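Local coordinates for protein thioredoxin (Thermosipho africanus, PDB 6MOS) that probably catalyses thiol-disulfide exchange as a small thioredoxin-fold oxidoreductase of a thermophilic bacterium, at residues A[38-41]-A[42-46]; A[68-71]-A[72-76]; A[104-107]-A[108-111]. All blocks are in the same frame, centred on the assembly; numbering follows the deposited sequence. Where two conformers were deposited one is given.

Contact 1 (A[38-41]-A[42-46])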
loop_
_atom_site.group_PDB
_atom_site.type_symbol
_atom_site.label_atom_id
_atom_site.label_comp_id
_atom_site.label_asym_id
_atom_site.label_seq_id
_atom_site.Cartn_x
_atom_site.Cartn_y
_atom_site.Cartn_z
ATOM N N CYS A 38 -2.361 13.841 -7.082
ATOM C CA CYS A 38 -2.343 13.743 -5.621
ATOM C C CYS A 38 -0.925 14.004 -5.116
ATOM O O CYS A 38 -0.005 13.213 -5.364
ATOM C CB CYS A 38 -2.861 12.371 -5.192
ATOM S SG CYS A 38 -2.525 11.818 -3.481
ATOM N N SER A 39 -0.755 15.103 -4.375
ATOM C CA SER A 39 0.582 15.505 -3.963
ATOM C C SER A 39 1.107 14.651 -2.818
ATOM O O SER A 39 2.303 14.332 -2.778
ATOM C CB SER A 39 0.578 16.986 -3.570
ATOM O OG SER A 39 0.134 17.785 -4.652
ATOM N N VAL A 40 0.246 14.294 -1.860
ATOM C CA VAL A 40 0.677 13.367 -0.819
ATOM C C VAL A 40 1.099 12.039 -1.442
ATOM O O VAL A 40 2.060 11.408 -0.989
ATOM C CB VAL A 40 -0.436 13.179 0.227
ATOM C CG1 VAL A 40 -0.065 12.107 1.229
ATOM C CG2 VAL A 40 -0.716 14.514 0.948
ATOM N N CYS A 41 0.410 11.613 -2.510
ATOM C CA CYS A 41 0.778 10.353 -3.176
ATOM C C CYS A 41 2.172 10.419 -3.782
ATOM O O CYS A 41 2.946 9.453 -3.687
ATOM C CB CYS A 41 -0.215 9.997 -4.285
ATOM S SG CYS A 41 -1.932 9.842 -3.814
ATOM N N LYS A 42 2.492 11.522 -4.463
ATOM C CA LYS A 42 3.809 11.655 -5.084
ATOM C C LYS A 42 4.923 11.623 -4.044
ATOM O O LYS A 42 5.962 10.985 -4.254
ATOM C CB LYS A 42 3.881 12.952 -5.884
ATOM C CG LYS A 42 2.884 13.052 -7.009
ATOM C CD LYS A 42 3.134 14.327 -7.788
ATOM C CE LYS A 42 1.943 14.691 -8.627
ATOM N NZ LYS A 42 1.502 16.096 -8.422
ATOM N N ALA A 43 4.727 12.317 -2.922
ATOM C CA ALA A 43 5.733 12.361 -1.866
ATOM C C ALA A 43 5.883 11.007 -1.185
ATOM O O ALA A 43 6.987 10.632 -0.765
ATOM C CB ALA A 43 5.370 13.437 -0.832
ATOM N N MET A 44 4.787 10.263 -1.052
ATOM C CA MET A 44 4.846 8.996 -0.329
ATOM C C MET A 44 5.352 7.860 -1.206
ATOM O O MET A 44 5.906 6.885 -0.679
ATOM C CB MET A 44 3.457 8.662 0.232
ATOM C CG MET A 44 3.396 7.459 1.156
ATOM S SD MET A 44 1.708 7.085 1.672
ATOM C CE MET A 44 1.331 8.524 2.684
ATOM N N LEU A 45 5.193 7.986 -2.527
ATOM C CA LEU A 45 5.527 6.897 -3.445
ATOM C C LEU A 45 6.970 6.419 -3.314
ATOM O O LEU A 45 7.181 5.201 -3.216
ATOM C CB LEU A 45 5.211 7.332 -4.877
ATOM C CG LEU A 45 5.584 6.291 -5.939
ATOM C CD1 LEU A 45 4.835 5.007 -5.664
ATOM C CD2 LEU A 45 5.271 6.825 -7.314
ATOM N N PRO A 46 7.990 7.284 -3.320
ATOM C CA PRO A 46 9.354 6.752 -3.166
ATOM C C PRO A 46 9.596 6.116 -1.810
ATOM O O PRO A 46 10.370 5.154 -1.716
ATOM C CB PRO A 46 10.241 7.983 -3.394
ATOM C CG PRO A 46 9.373 9.135 -3.113
ATOM C CD PRO A 46 8.002 8.742 -3.539
#
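Val40 and Met44, one helical turn apart, run side by side and point the same way, the CG1 branch of Val40 lying 4.1 Å from the terminal CE of Met44. Met44 keeps its chain straight as far as SD, with CG opposite the backbone N (chi1 -173°), and the last bend brings CE back beside the valine. Lys42 behaves differently: its CG sits 3.3 Å from Cys38 O, and the chain runs back past the N-cap residue toward Ser39. The first turn of helix 39-55 closes through Lys42 N to Cys38 O (3.1 Å) and Ala43 N to Ser39 O, the latter the straighter bond. Cys41 O is gripped more than once, by Leu45 N at 2.9 Å, more weakly by Met44 N, whose main acceptor is Val40 O, and by Tyr32 OH from strand 29-34. Pro46 has no N-H to bond back to the turn before, and the helix kinks there. The two cysteines form the CxxC of a thioredoxin at the helix start, against Pro80, with Cys38 SG joined to Cys41 SG at 2.1 Å. The chain is therefore in its oxidised form, a state consistent with a redox cycle of opening and closing this bond.

Contact 2 (A[68-71]-A[72-76])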
loop_
_atom_site.group_PDB
_atom_site.type_symbol
_atom_site.label_atom_id
_atom_site.label_comp_id
_atom_site.label_asym_id
_atom_site.label_seq_id
_atom_site.Cartn_x
_atom_site.Cartn_y
_atom_site.Cartn_z
ATOM N N PRO A 68 -9.275 2.314 -13.400
ATOM C CA PRO A 68 -10.173 2.376 -12.232
ATOM C C PRO A 68 -10.907 1.078 -11.906
ATOM O O PRO A 68 -11.533 1.008 -10.837
ATOM C CB PRO A 68 -11.173 3.469 -12.634
ATOM C CG PRO A 68 -11.250 3.333 -14.122
ATOM C CD PRO A 68 -9.858 2.963 -14.586
ATOM N N SER A 69 -10.847 0.059 -12.770
ATOM C CA SER A 69 -11.634 -1.160 -12.575
ATOM C C SER A 69 -11.280 -1.858 -11.259
ATOM O O SER A 69 -12.138 -2.054 -10.393
ATOM C CB SER A 69 -11.421 -2.123 -13.749
ATOM O OG SER A 69 -12.012 -1.632 -14.936
ATOM N N TYR A 70 -10.023 -2.275 -11.119
ATOM C CA TYR A 70 -9.638 -2.999 -9.905
ATOM C C TYR A 70 -9.808 -2.150 -8.642
ATOM O O TYR A 70 -10.375 -2.668 -7.663
ATOM C CB TYR A 70 -8.205 -3.546 -10.039
ATOM C CG TYR A 70 -7.694 -4.194 -8.766
ATOM C CD1 TYR A 70 -8.189 -5.424 -8.336
ATOM C CD2 TYR A 70 -6.724 -3.573 -7.986
ATOM C CE1 TYR A 70 -7.725 -6.016 -7.157
ATOM C CE2 TYR A 70 -6.255 -4.154 -6.805
ATOM C CZ TYR A 70 -6.759 -5.373 -6.396
ATOM O OH TYR A 70 -6.294 -5.944 -5.219
ATOM N N PRO A 71 -9.399 -0.876 -8.597
ATOM C CA PRO A 71 -9.704 -0.067 -7.398
ATOM C C PRO A 71 -11.183 -0.032 -7.063
ATOM O O PRO A 71 -11.552 -0.084 -5.883
ATOM C CB PRO A 71 -9.174 1.326 -7.772
ATOM C CG PRO A 71 -8.114 1.063 -8.772
ATOM C CD PRO A 71 -8.569 -0.130 -9.556
ATOM N N ALA A 72 -12.049 0.031 -8.078
ATOM C CA ALA A 72 -13.481 0.082 -7.803
ATOM C C ALA A 72 -13.968 -1.241 -7.224
ATOM O O ALA A 72 -14.801 -1.257 -6.310
ATOM C CB ALA A 72 -14.242 0.442 -9.080
ATOM N N GLN A 73 -13.438 -2.357 -7.726
ATOM C CA GLN A 73 -13.752 -3.666 -7.163
ATOM C C GLN A 73 -13.287 -3.780 -5.715
ATOM O O GLN A 73 -13.997 -4.341 -4.873
ATOM C CB GLN A 73 -13.112 -4.766 -8.009
ATOM C CG GLN A 73 -13.198 -6.169 -7.408
ATOM C CD GLN A 73 -12.269 -7.161 -8.106
ATOM O OE1 GLN A 73 -12.251 -7.247 -9.336
ATOM N NE2 GLN A 73 -11.493 -7.912 -7.318
ATOM N N LYS A 74 -12.099 -3.254 -5.407
ATOM C CA LYS A 74 -11.575 -3.288 -4.041
ATOM C C LYS A 74 -12.179 -2.230 -3.130
ATOM O O LYS A 74 -11.801 -2.171 -1.949
ATOM C CB LYS A 74 -10.057 -3.111 -4.046
ATOM C CG LYS A 74 -9.297 -4.293 -4.582
ATOM C CD LYS A 74 -9.346 -5.509 -3.665
ATOM C CE LYS A 74 -8.501 -5.287 -2.418
ATOM N NZ LYS A 74 -8.379 -6.535 -1.603
ATOM N N LEU A 75 -13.082 -1.387 -3.636
ATOM C CA LEU A 75 -13.728 -0.340 -2.835
ATOM C C LEU A 75 -12.705 0.681 -2.332
ATOM O O LEU A 75 -12.751 1.137 -1.186
ATOM C CB LEU A 75 -14.536 -0.943 -1.681
ATOM C CG LEU A 75 -15.512 -2.036 -2.137
ATOM C CD1 LEU A 75 -16.273 -2.639 -0.965
ATOM C CD2 LEU A 75 -16.488 -1.476 -3.164
ATOM N N VAL A 76 -11.778 1.048 -3.208
ATOM C CA VAL A 76 -10.795 2.093 -2.952
ATOM C C VAL A 76 -11.319 3.377 -3.570
ATOM O O VAL A 76 -11.552 3.431 -4.785
ATOM C CB VAL A 76 -9.429 1.731 -3.546
ATOM C CG1 VAL A 76 -8.474 2.932 -3.444
ATOM C CG2 VAL A 76 -8.874 0.493 -2.868
#
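A Schellman motif ends the short helix 69-73, and its wider, six-to-one bond joins Val76 N to Pro71 O at 2.9 Å, almost straight at the hydrogen. Leu75, with a positive phi of 63°, turns the chain back, and its N reaches Ala72 O at 3.2 Å. Just before this, Lys74 N bonds to Tyr70 O, and the two side chains lie alongside each other. Tyr70 presents one face of its ring to Lys74 CG, which stands 3.7 Å from the centroid in a CH-pi contact, displaced toward the CZ rim. Its place beside the lysine's own backbone N puts CG there; the chi2 bend brings Lys74 CD to 3.5 Å from Tyr70 OH, and the chi3 bend keeps CE nearby. In the thioredoxin fold this helix follows strand 58-63 and packs on the sheet, with Tyr70 and Pro71 against Phe33 and Ile62. Both polar ends are engaged on strands: Tyr70 OH hydrogen-bonds to Glu31, and Lys74 NZ forms a salt bridge with Glu90. With a leucine in place of Tyr70, Lys74 would probably be left without the flat face under its CG, and Glu31 without its hydroxyl partner. On the buried side Pro71 CB meets Val76 CB at 4.3 Å.

Contact 3 (A[104-107]-A[108-111])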
loop_
_atom_site.group_PDB
_atom_site.type_symbol
_atom_site.label_atom_id
_atom_site.label_comp_id
_atom_site.label_asym_id
_atom_site.label_seq_id
_atom_site.Cartn_x
_atom_site.Cartn_y
_atom_site.Cartn_z
ATOM N N ILE A 104 5.104 0.770 7.899
ATOM C CA ILE A 104 6.297 0.011 8.266
ATOM C C ILE A 104 6.029 -0.825 9.505
ATOM O O ILE A 104 6.417 -2.002 9.580
ATOM C CB ILE A 104 7.497 0.953 8.471
ATOM C CG1 ILE A 104 7.863 1.636 7.154
ATOM C CG2 ILE A 104 8.694 0.168 9.011
ATOM C CD1 ILE A 104 8.837 2.786 7.309
ATOM N N ASN A 105 5.356 -0.235 10.498
ATOM C CA ASN A 105 5.104 -0.948 11.743
ATOM C C ASN A 105 4.246 -2.185 11.510
ATOM O O ASN A 105 4.491 -3.238 12.109
ATOM C CB ASN A 105 4.445 -0.013 12.750
ATOM C CG ASN A 105 4.752 -0.399 14.169
ATOM O OD1 ASN A 105 3.866 -0.836 14.908
ATOM N ND2 ASN A 105 6.017 -0.256 14.561
ATOM N N THR A 106 3.239 -2.082 10.637
ATOM C CA THR A 106 2.382 -3.232 10.363
ATOM C C THR A 106 3.156 -4.326 9.642
ATOM O O THR A 106 3.003 -5.515 9.957
ATOM C CB THR A 106 1.160 -2.806 9.542
ATOM O OG1 THR A 106 0.353 -1.906 10.311
ATOM C CG2 THR A 106 0.320 -4.010 9.147
ATOM N N ILE A 107 3.998 -3.942 8.677
ATOM C CA ILE A 107 4.799 -4.929 7.962
ATOM C C ILE A 107 5.734 -5.645 8.927
ATOM O O ILE A 107 5.871 -6.874 8.886
ATOM C CB ILE A 107 5.566 -4.261 6.804
ATOM C CG1 ILE A 107 4.586 -3.686 5.788
ATOM C CG2 ILE A 107 6.501 -5.246 6.134
ATOM C CD1 ILE A 107 5.247 -3.084 4.547
ATOM N N GLU A 108 6.358 -4.896 9.841
ATOM C CA GLU A 108 7.283 -5.522 10.783
ATOM C C GLU A 108 6.556 -6.442 11.753
ATOM O O GLU A 108 6.995 -7.580 11.983
ATOM C CB GLU A 108 8.076 -4.452 11.531
ATOM C CG GLU A 108 9.240 -3.938 10.711
ATOM C CD GLU A 108 10.165 -3.022 11.483
ATOM O OE1 GLU A 108 9.711 -2.407 12.472
ATOM O OE2 GLU A 108 11.351 -2.920 11.095
ATOM N N ARG A 109 5.433 -5.989 12.312
ATOM C CA ARG A 109 4.678 -6.835 13.233
ATOM C C ARG A 109 4.187 -8.099 12.545
ATOM O O ARG A 109 4.252 -9.193 13.123
ATOM C CB ARG A 109 3.497 -6.065 13.823
ATOM C CG ARG A 109 3.872 -4.912 14.746
ATOM C CD ARG A 109 2.782 -4.655 15.779
ATOM N NE ARG A 109 1.442 -4.835 15.224
ATOM C CZ ARG A 109 0.774 -3.896 14.560
ATOM N NH1 ARG A 109 1.325 -2.707 14.356
ATOM N NH2 ARG A 109 -0.443 -4.153 14.090
ATOM N N TYR A 110 3.688 -7.976 11.307
ATOM C CA TYR A 110 3.211 -9.158 10.598
ATOM C C TYR A 110 4.341 -10.144 10.342
ATOM O O TYR A 110 4.167 -11.360 10.504
ATOM C CB TYR A 110 2.541 -8.767 9.279
ATOM C CG TYR A 110 1.926 -9.962 8.580
ATOM C CD1 TYR A 110 0.731 -10.512 9.030
ATOM C CD2 TYR A 110 2.550 -10.551 7.492
ATOM C CE1 TYR A 110 0.170 -11.599 8.409
ATOM C CE2 TYR A 110 1.993 -11.647 6.856
ATOM C CZ TYR A 110 0.802 -12.161 7.319
ATOM O OH TYR A 110 0.248 -13.246 6.686
ATOM N N LEU A 111 5.514 -9.645 9.949
ATOM C CA LEU A 111 6.633 -10.555 9.705
ATOM C C LEU A 111 7.124 -11.178 11.005
ATOM O O LEU A 111 7.517 -12.354 11.026
ATOM C CB LEU A 111 7.764 -9.822 8.988
ATOM C CG LEU A 111 7.447 -9.529 7.516
ATOM C CD1 LEU A 111 8.533 -8.684 6.878
ATOM C CD2 LEU A 111 7.258 -10.826 6.744
#
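Two torsion choices bring Asn105 and Arg109 together on the outer side of the helix: the asparagine swings its amide opposite the backbone N (chi1 -152°), while the arginine sets CG beside its own N and then folds at chi3 (-37°), turning the guanidinium back over the preceding turn. The setting is helix 100-115, the C-terminal helix of the thioredoxin fold, and the pairing is the usual i to i+4 spacing of such a helix. Arg109 NH1 donates to Asn105 OD1 at 3.2 Å in a moderately bent bond. The oxygen meets the guanidinium at its edge, within the plane, although the amide and guanidinium planes are turned 50° apart. One guanidinium face lies over Thr106 CA, and the arginine CG passes 3.2 Å from Asn105 O, whose carbonyl also accepts Arg109 N at 2.9 Å; Arg109 is thus tied to Asn105 through main chain and side chain alike.

The inward side carries apolar groups instead. Ile107 and Leu111 run side by side, with CG2 of the isoleucine 4.1 Å from CD1 of the leucine. Ile107 rests on Ile51 and Leu111 on Phe55, both of helix 39-55, while Thr106 and Ile107 also reach Ile84 in the sheet. Thr106 turns its OG1 back to Glu102 O, a helical partner that satisfies this buried hydroxyl. Tyr110 sends its ring away from the turn against Ile91 of strand 89-95, its OH hydrogen-bonding to Asp86 at the end of strand 81-86, while at its base CB lies 3.4 Å from Thr106 O.

Three helical turns sit in series around one thioredoxin sheet. Contacts 1 and 3, 21 Å apart between centres, are connected through helix 39-55: the first forms its start, while the second, on helix 100-115, packs against Ile51 and Phe55. Contact 2 reaches the same strand 29-34 as contact 1, touching Phe33 where contact 1 touches Tyr32, centres 19 Å apart. Contacts 2 and 3 lie 25 Å apart between centres, on opposite sides of the chain's centre. The redox disulfide lies in contact 1, whose nearest atoms are about 10 Å from contact 2 and about 9 Å from contact 3. The bound tris molecule is about 8 Å from the Leu45 side chain and about 10 Å from that of Tyr70.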